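Local coordinates for protein cytochrome c'' (PDB 1GU2) that carries a covalently bound heme c whose iron is held by two histidines, and probably passes electrons as a monomeric c-type cytochrome, at residues I70-L73 with V77-K80; N4-V9 with Y115-T120; E91-C96 with G101-P106. All blocks are in the same frame, centred on the assembly; numbering follows the deposited sequence.

Contact 1. Residues I70-L73 with V77-K80; sequences IPPL and VNTK. With HEC (heme c), chain C.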
# COMPACT_ATOMS: atom_id res chain seq x y z
N ILE A 70 12.44 -2.54 -7.61
CA ILE A 70 11.75 -1.64 -6.70
C ILE A 70 12.09 -1.96 -5.25
O ILE A 70 11.89 -3.09 -4.83
CB ILE A 70 10.23 -1.72 -6.88
CG1 ILE A 70 9.77 -1.57 -8.33
CG2 ILE A 70 9.57 -0.65 -6.04
CD1 ILE A 70 8.34 -1.99 -8.52
N PRO A 71 12.63 -1.04 -4.45
CA PRO A 71 12.90 -1.38 -3.06
C PRO A 71 11.65 -1.86 -2.33
O PRO A 71 10.49 -1.53 -2.68
CB PRO A 71 13.40 -0.04 -2.51
CG PRO A 71 14.05 0.63 -3.70
CD PRO A 71 13.07 0.30 -4.84
N PRO A 72 11.82 -2.62 -1.23
CA PRO A 72 10.66 -3.10 -0.50
C PRO A 72 9.75 -1.97 -0.02
O PRO A 72 10.21 -0.83 0.23
CB PRO A 72 11.30 -3.82 0.69
CG PRO A 72 12.67 -4.23 0.19
CD PRO A 72 13.09 -3.07 -0.67
N LEU A 73 8.46 -2.29 0.16
CA LEU A 73 7.49 -1.39 0.74
C LEU A 73 7.38 -1.42 2.27
O LEU A 73 7.02 -0.42 2.88
CB LEU A 73 6.11 -1.68 0.17
CG LEU A 73 5.96 -1.51 -1.36
CD1 LEU A 73 4.50 -1.68 -1.77
CD2 LEU A 73 6.52 -0.16 -1.83
N VAL A 77 11.59 -3.19 7.04
CA VAL A 77 12.65 -3.71 6.21
C VAL A 77 13.36 -2.60 5.47
O VAL A 77 14.59 -2.55 5.47
CB VAL A 77 12.08 -4.73 5.23
CG1 VAL A 77 13.12 -5.25 4.25
CG2 VAL A 77 11.50 -5.84 6.10
N ASN A 78 12.59 -1.71 4.86
CA ASN A 78 13.15 -0.53 4.21
C ASN A 78 12.72 0.69 4.99
O ASN A 78 11.63 1.22 4.77
CB ASN A 78 12.62 -0.49 2.75
CG ASN A 78 13.10 0.74 2.00
OD1 ASN A 78 13.91 1.54 2.50
ND2 ASN A 78 12.61 0.90 0.80
N THR A 79 13.56 1.16 5.89
CA THR A 79 13.19 2.20 6.83
C THR A 79 13.07 3.57 6.19
O THR A 79 12.55 4.46 6.83
CB THR A 79 14.20 2.26 8.01
OG1 THR A 79 15.48 2.62 7.47
CG2 THR A 79 14.32 0.92 8.70
N LYS A 80 13.48 3.72 4.93
CA LYS A 80 13.20 4.97 4.19
C LYS A 80 11.72 5.13 3.83
O LYS A 80 11.24 6.27 3.65
CB LYS A 80 14.01 5.03 2.91
CG LYS A 80 15.52 4.96 3.15
CD LYS A 80 16.28 5.24 1.84
CE LYS A 80 17.76 5.22 2.14
NZ LYS A 80 18.27 6.48 2.75
FE HEC C . 3.55 0.54 -6.30
CHA HEC C . 5.96 2.69 -5.17
CHB HEC C . 1.98 0.74 -3.28
CHC HEC C . 0.89 -1.20 -7.61
CHD HEC C . 5.33 0.07 -9.20
NA HEC C . 3.92 1.46 -4.56
C1A HEC C . 4.97 2.33 -4.26
C2A HEC C . 4.85 2.81 -2.91
C3A HEC C . 3.77 2.22 -2.37
C4A HEC C . 3.16 1.41 -3.40
CMA HEC C . 3.20 2.39 -0.94
CAA HEC C . 5.82 3.80 -2.24
CBA HEC C . 5.34 5.26 -2.37
CGA HEC C . 6.29 6.22 -1.74
O1A HEC C . 6.40 7.36 -2.23
O2A HEC C . 6.96 5.89 -0.75
NB HEC C . 1.78 -0.09 -5.58
C1B HEC C . 1.29 0.11 -4.32
C2B HEC C . -0.07 -0.40 -4.25
C3B HEC C . -0.39 -0.92 -5.47
C4B HEC C . 0.79 -0.74 -6.29
CMB HEC C . -0.98 -0.35 -3.01
CAB HEC C . -1.69 -1.60 -5.95
CBB HEC C . -2.89 -0.67 -5.81
NC HEC C . 3.19 -0.39 -8.04
C1C HEC C . 2.04 -1.09 -8.38
C2C HEC C . 2.22 -1.73 -9.67
C3C HEC C . 3.47 -1.39 -10.11
C4C HEC C . 4.07 -0.56 -9.11
CMC HEC C . 1.15 -2.64 -10.29
CAC HEC C . 4.23 -1.86 -11.35
CBC HEC C . 3.50 -1.54 -12.66
ND HEC C . 5.27 1.23 -7.02
C1D HEC C . 5.84 0.95 -8.27
C2D HEC C . 6.98 1.79 -8.49
C3D HEC C . 7.05 2.66 -7.44
C4D HEC C . 6.08 2.23 -6.47
CMD HEC C . 7.90 1.74 -9.73
CAD HEC C . 7.98 3.90 -7.36
CBD HEC C . 9.45 3.54 -7.06
CGD HEC C . 9.78 3.48 -5.58
O1D HEC C . 10.78 2.82 -5.17
O2D HEC C . 9.06 4.11 -4.77

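Contact 2. Residues N4-V9 with Y115-T120; sequences NAEKLV and YLLTET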
# COMPACT_ATOMS: atom_id res chain seq x y z
N ASN A 4 6.39 6.85 11.20
CA ASN A 4 5.50 7.64 10.35
C ASN A 4 4.42 6.77 9.76
O ASN A 4 3.30 7.25 9.61
CB ASN A 4 6.28 8.35 9.25
CG ASN A 4 7.14 9.38 9.97
OD1 ASN A 4 6.88 9.92 11.06
ND2 ASN A 4 8.28 9.61 9.40
N ALA A 5 4.75 5.52 9.42
CA ALA A 5 3.71 4.63 8.85
C ALA A 5 2.62 4.42 9.87
O ALA A 5 1.44 4.50 9.55
CB ALA A 5 4.36 3.31 8.38
N GLU A 6 2.99 4.11 11.11
CA GLU A 6 1.99 3.86 12.12
C GLU A 6 1.08 5.08 12.31
O GLU A 6 -0.14 4.95 12.42
CB GLU A 6 2.67 3.46 13.44
CG GLU A 6 1.69 3.05 14.52
CD GLU A 6 2.31 2.81 15.88
OE1 GLU A 6 1.59 2.98 16.92
OE2 GLU A 6 3.48 2.39 15.95
N LYS A 7 1.65 6.28 12.39
CA LYS A 7 0.82 7.47 12.56
C LYS A 7 -0.13 7.68 11.38
O LYS A 7 -1.26 8.16 11.56
CB LYS A 7 1.73 8.67 12.79
CG LYS A 7 2.46 8.67 14.15
CD LYS A 7 3.19 9.98 14.41
CE LYS A 7 4.29 10.21 13.36
NZ LYS A 7 4.87 11.59 13.57
N LEU A 8 0.29 7.34 10.16
CA LEU A 8 -0.58 7.44 8.98
C LEU A 8 -1.75 6.48 9.10
O LEU A 8 -2.87 6.82 8.65
CB LEU A 8 0.17 7.22 7.69
CG LEU A 8 1.06 8.39 7.24
CD1 LEU A 8 1.93 7.91 6.08
CD2 LEU A 8 0.27 9.61 6.83
N VAL A 9 -1.59 5.31 9.69
CA VAL A 9 -2.75 4.42 9.85
C VAL A 9 -3.83 5.10 10.67
O VAL A 9 -5.00 5.06 10.32
CB VAL A 9 -2.30 3.10 10.53
CG1 VAL A 9 -3.51 2.20 10.86
CG2 VAL A 9 -1.35 2.33 9.68
N TYR A 115 -1.38 -3.37 7.13
CA TYR A 115 -0.83 -4.66 6.63
C TYR A 115 0.68 -4.57 6.46
O TYR A 115 1.45 -5.46 6.85
CB TYR A 115 -1.58 -5.04 5.33
CG TYR A 115 -0.82 -6.10 4.55
CD1 TYR A 115 -0.61 -7.35 5.10
CD2 TYR A 115 -0.28 -5.85 3.29
CE1 TYR A 115 0.09 -8.31 4.36
CE2 TYR A 115 0.43 -6.78 2.54
CZ TYR A 115 0.58 -8.02 3.12
OH TYR A 115 1.31 -8.97 2.46
N LEU A 116 1.20 -3.48 5.88
CA LEU A 116 2.66 -3.30 5.74
C LEU A 116 3.38 -3.40 7.09
O LEU A 116 4.52 -3.93 7.11
CB LEU A 116 3.00 -1.98 5.11
CG LEU A 116 2.67 -1.77 3.63
CD1 LEU A 116 3.17 -0.40 3.19
CD2 LEU A 116 3.27 -2.83 2.74
N LEU A 117 2.79 -2.91 8.17
CA LEU A 117 3.40 -2.95 9.51
C LEU A 117 3.58 -4.39 9.97
O LEU A 117 4.39 -4.66 10.86
CB LEU A 117 2.58 -2.19 10.56
CG LEU A 117 2.47 -0.68 10.39
CD1 LEU A 117 1.55 -0.05 11.42
CD2 LEU A 117 3.84 -0.04 10.41
N THR A 118 2.84 -5.34 9.42
CA THR A 118 2.88 -6.69 9.88
C THR A 118 3.83 -7.60 9.08
O THR A 118 4.08 -8.73 9.50
CB THR A 118 1.51 -7.42 9.81
OG1 THR A 118 1.10 -7.63 8.44
CG2 THR A 118 0.53 -6.60 10.57
N GLU A 119 4.32 -7.11 7.95
CA GLU A 119 5.19 -7.86 7.04
C GLU A 119 6.62 -7.45 7.30
O GLU A 119 7.27 -6.56 6.78
CB GLU A 119 4.78 -7.66 5.57
CG GLU A 119 3.43 -8.28 5.28
CD GLU A 119 3.56 -9.74 4.97
OE1 GLU A 119 4.44 -10.45 5.49
OE2 GLU A 119 2.76 -10.26 4.16
N THR A 120 7.28 -8.13 8.22
CA THR A 120 8.59 -7.65 8.65
C THR A 120 9.68 -8.61 8.19
O THR A 120 10.85 -8.41 8.51
CB THR A 120 8.67 -7.51 10.18
OG1 THR A 120 8.54 -8.83 10.72
CG2 THR A 120 7.52 -6.68 10.79

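Contact 3. Residues E91-C96 with G101-P106; sequences EFTKHC and GADCSP. With HEC (heme c), chain C.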
# COMPACT_ATOMS: atom_id res chain seq x y z
N GLU A 91 2.51 11.51 -2.79
CA GLU A 91 3.05 10.50 -3.71
C GLU A 91 2.16 9.27 -3.76
O GLU A 91 1.99 8.67 -4.83
CB GLU A 91 4.50 10.13 -3.30
CG GLU A 91 5.43 11.31 -3.44
CD GLU A 91 5.80 11.72 -4.86
OE1 GLU A 91 5.62 10.92 -5.81
OE2 GLU A 91 6.27 12.88 -4.99
N PHE A 92 1.59 8.85 -2.63
CA PHE A 92 0.71 7.68 -2.63
C PHE A 92 -0.58 7.97 -3.39
O PHE A 92 -1.05 7.14 -4.15
CB PHE A 92 0.42 7.26 -1.19
CG PHE A 92 -0.21 5.88 -0.97
CD1 PHE A 92 -0.31 4.91 -1.92
CD2 PHE A 92 -0.68 5.55 0.28
CE1 PHE A 92 -0.82 3.65 -1.69
CE2 PHE A 92 -1.20 4.31 0.58
CZ PHE A 92 -1.28 3.36 -0.41
N THR A 93 -1.12 9.16 -3.23
CA THR A 93 -2.26 9.60 -4.03
C THR A 93 -1.94 9.55 -5.53
O THR A 93 -2.71 9.00 -6.35
CB THR A 93 -2.69 11.01 -3.61
OG1 THR A 93 -3.34 10.95 -2.33
CG2 THR A 93 -3.68 11.60 -4.59
N LYS A 94 -0.79 10.09 -5.93
CA LYS A 94 -0.40 10.05 -7.36
C LYS A 94 -0.28 8.61 -7.83
O LYS A 94 -0.71 8.25 -8.92
CB LYS A 94 0.87 10.83 -7.59
CG LYS A 94 0.73 12.35 -7.47
CD LYS A 94 2.15 12.99 -7.62
CE LYS A 94 2.21 14.48 -7.48
NZ LYS A 94 3.64 14.91 -7.25
N HIS A 95 0.34 7.75 -7.01
CA HIS A 95 0.55 6.34 -7.42
C HIS A 95 -0.75 5.58 -7.56
O HIS A 95 -0.94 4.83 -8.51
CB HIS A 95 1.47 5.67 -6.40
CG HIS A 95 1.99 4.33 -6.82
ND1 HIS A 95 2.59 4.10 -8.05
CD2 HIS A 95 2.06 3.16 -6.17
CE1 HIS A 95 3.00 2.84 -8.11
NE2 HIS A 95 2.69 2.23 -6.96
N CYS A 96 -1.67 5.75 -6.63
CA CYS A 96 -2.99 5.14 -6.77
C CYS A 96 -3.66 5.60 -8.05
O CYS A 96 -4.22 4.81 -8.81
CB CYS A 96 -3.88 5.51 -5.56
SG CYS A 96 -3.37 4.72 -3.99
N GLY A 101 -6.37 4.47 -11.65
CA GLY A 101 -7.22 5.47 -12.30
C GLY A 101 -7.80 6.50 -11.39
O GLY A 101 -8.42 7.46 -11.89
N ALA A 102 -7.65 6.36 -10.08
CA ALA A 102 -8.20 7.25 -9.09
C ALA A 102 -7.47 7.00 -7.76
O ALA A 102 -6.80 5.98 -7.60
CB ALA A 102 -9.69 6.99 -8.89
N ASP A 103 -7.65 7.91 -6.82
CA ASP A 103 -6.97 7.73 -5.52
C ASP A 103 -7.52 6.47 -4.84
O ASP A 103 -8.65 6.03 -5.03
CB ASP A 103 -7.14 8.96 -4.65
CG ASP A 103 -6.09 9.12 -3.56
OD1 ASP A 103 -5.24 8.25 -3.39
OD2 ASP A 103 -6.08 10.14 -2.84
N CYS A 104 -6.67 5.89 -3.99
CA CYS A 104 -7.18 4.82 -3.10
C CYS A 104 -8.04 5.48 -2.05
O CYS A 104 -7.83 6.68 -1.71
CB CYS A 104 -5.98 4.09 -2.47
SG CYS A 104 -4.82 3.30 -3.65
N SER A 105 -9.01 4.74 -1.51
CA SER A 105 -9.88 5.35 -0.45
C SER A 105 -9.15 5.41 0.87
O SER A 105 -8.16 4.68 1.09
CB SER A 105 -11.16 4.59 -0.32
OG SER A 105 -11.02 3.42 0.48
N PRO A 106 -9.58 6.28 1.79
CA PRO A 106 -8.94 6.32 3.10
C PRO A 106 -8.90 4.98 3.82
O PRO A 106 -7.86 4.62 4.42
CB PRO A 106 -9.80 7.38 3.84
CG PRO A 106 -10.41 8.22 2.80
CD PRO A 106 -10.60 7.35 1.59
FE HEC C . 3.55 0.54 -6.30
CHA HEC C . 5.96 2.69 -5.17
CHB HEC C . 1.98 0.74 -3.28
CHC HEC C . 0.89 -1.20 -7.61
CHD HEC C . 5.33 0.07 -9.20
NA HEC C . 3.92 1.46 -4.56
C1A HEC C . 4.97 2.33 -4.26
C2A HEC C . 4.85 2.81 -2.91
C3A HEC C . 3.77 2.22 -2.37
C4A HEC C . 3.16 1.41 -3.40
CMA HEC C . 3.20 2.39 -0.94
CAA HEC C . 5.82 3.80 -2.24
CBA HEC C . 5.34 5.26 -2.37
CGA HEC C . 6.29 6.22 -1.74
O1A HEC C . 6.40 7.36 -2.23
O2A HEC C . 6.96 5.89 -0.75
NB HEC C . 1.78 -0.09 -5.58
C1B HEC C . 1.29 0.11 -4.32
C2B HEC C . -0.07 -0.40 -4.25
C3B HEC C . -0.39 -0.92 -5.47
C4B HEC C . 0.79 -0.74 -6.29
CMB HEC C . -0.98 -0.35 -3.01
CAB HEC C . -1.69 -1.60 -5.95
CBB HEC C . -2.89 -0.67 -5.81
NC HEC C . 3.19 -0.39 -8.04
C1C HEC C . 2.04 -1.09 -8.38
C2C HEC C . 2.22 -1.73 -9.67
C3C HEC C . 3.47 -1.39 -10.11
C4C HEC C . 4.07 -0.56 -9.11
CMC HEC C . 1.15 -2.64 -10.29
CAC HEC C . 4.23 -1.86 -11.35
CBC HEC C . 3.50 -1.54 -12.66
ND HEC C . 5.27 1.23 -7.02
C1D HEC C . 5.84 0.95 -8.27
C2D HEC C . 6.98 1.79 -8.49
C3D HEC C . 7.05 2.66 -7.44
C4D HEC C . 6.08 2.23 -6.47
CMD HEC C . 7.90 1.74 -9.73
CAD HEC C . 7.98 3.90 -7.36
CBD HEC C . 9.45 3.54 -7.06
CGD HEC C . 9.78 3.48 -5.58
O1D HEC C . 10.78 2.82 -5.17
O2D HEC C . 9.06 4.11 -4.77

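Contact 1. Residues I70-L73 with V77-K80
The amide of Asn78 meets Pro72 through ND2: the carbonyl O of Pro72 lies close to the amide plane, while CB of Pro71 comes at ND2 obliquely from off that plane, 3.5 Å away. On the other end of the group, OD1 closes an Asx turn by accepting from Lys80 N, which stands above the carbonyl plane and is held at 3.3 Å. The second flat group is the heme. Leu73 and Ile70 lie on its face turned away from His95, the same side as the axial ligand His53. Leu73 spreads both methyls over one pyrrole, with CD2 3.6 Å from heme C2A, and Ile70 puts CD1 under the meso carbon CHD at 3.7 Å. Pro71 sits at the propionate edge, its CD 3.4 Å from O1D.

Asn78 reaches across because CG stands anti to the backbone N (chi1 178°), so the amide extends toward the diproline. ND2 then donates to Pro72 O at 3.0 Å, nearly straight (158° at the hydrogen) and in the carbonyl plane. That same oxygen also takes a bond from Arg81 NE, so two donors grip it. Arg81 holds Pro71 O through NH1 as well and reaches the heme through NH2, tying the loop to the cofactor. Neither proline has a backbone N-H to offer, which leaves their backbone carbonyls as the polar groups. Beside the amide bridge, the apolar part of the contact is small: Pro72 CG rests against Val77 CG1 at 4.2 Å.

Contact 2. Residues N4-V9 with Y115-T120
Leu117 lays its isobutyl group over the turn of helix 2-19 formed by Ala5, Glu6 and Val9. Its two methyls divide the work. CD2 meets the CB of Ala5 at 4.0 Å, while CD1 settles above the backbone at Glu6, 4.0 Å from Glu6 CA, and also touches CG2 of Val9 at 4.1 Å. With CG anti to its own carbonyl carbon (chi1 -66°) and the chain extended beyond, Leu117 projects as a fork between Ala5 and Val9, one turn apart. The branches of Val9 and Leu117 pass at a slant to each other.

This is the pairing of the N-terminal and C-terminal helices, 2-19 and 106-118, as in class I cytochromes c. One turn before Leu117 on helix 106-118, Ile113 receives Ala5, Leu8 and Val9, and Phe82 from a loop packs on Ala5.

Several polar groups nearby bond within their own helix or its end. Thr118 turns its OG1 back to donate to Tyr115 O at 2.7 Å, in the carbonyl plane and on a lone pair; Thr118 N shares that acceptor. Tyr115 takes no part in the contact; its OH donates to the anti lone pair of Glu119 OE2, 2.6 Å away. Glu6 sends OE1 to Tyr10 OH on its own helix.

The contacts across the interface are carbon to carbon, the methyls of Leu117 against those of Ala5 and Val9 and against a backbone CA, consistent with hydrophobic packing rather than directional bonds.

Contact 3. Residues E91-C96 with G101-P106
A disulfide between Cys96 and Cys104 staples the helix that supplies an axial heme ligand to the loop that follows it. The SG atoms are 2.1 Å apart with chi3 at -97°. Cys104 SG also lies 5.2 Å from the centroid of the Phe92 ring in an oblique sulfur-aromatic contact. The ring also touches two heme methyls: CMA over one face, offset toward the rim, and CMB at the edge.

His95, whose CB points away from the loop, binds the iron through NE2 at 2.0 Å; His53 supplies the other axial nitrogen, giving the bis-histidine coordination of the oxidised protein. The meso carbon CHA lies over one face of the His95 imidazole, CHB in the plane at its edge.

Gly101, with positive phi, ends the helix, and Ser105 stands at the N-cap position of helix 106-118. Between them Asp103 bends back to Thr93. With CG anti to the backbone N (chi1 -158°), its carboxylate reaches the helix flank, where Thr93 OG1 donates to OD2 at 2.9 Å from above the carboxylate plane. The CG2 methyl of Thr93 presses against the same oxygen at 3.3 Å. OD1 takes a weak bond from Cys104 N and a salt bridge from Lys109 on helix 106-118. With an alanine at Asp103, Lys109 would probably be left without its charged mate and Thr93 OG1 without its strong acceptor. Cys96 CB, 3.8 Å from Asp103 OD1, lies alongside.

How the contacts relate
Contacts 1 and 3 follow one another along the chain, and both are nested inside the long loop that contact 2 closes between the first and last helices. Contacts 1 and 2 have centres 12 Å apart and touch, Val77 CG2 lying 3.6 Å from Thr120 O. Contact 3 is farther off, its centre 19 Å from contact 1 and 17 Å from contact 2, which lies across the chain's centre. Helix 106-118 carries one side of contact 2 and begins at the end of contact 3. Heme c joins contacts 1 and 3: contact 1 lays Ile70 and Leu73 on the His53 side, and contact 3 brings His95 to the opposite face, so the two approach the cofactor from either side.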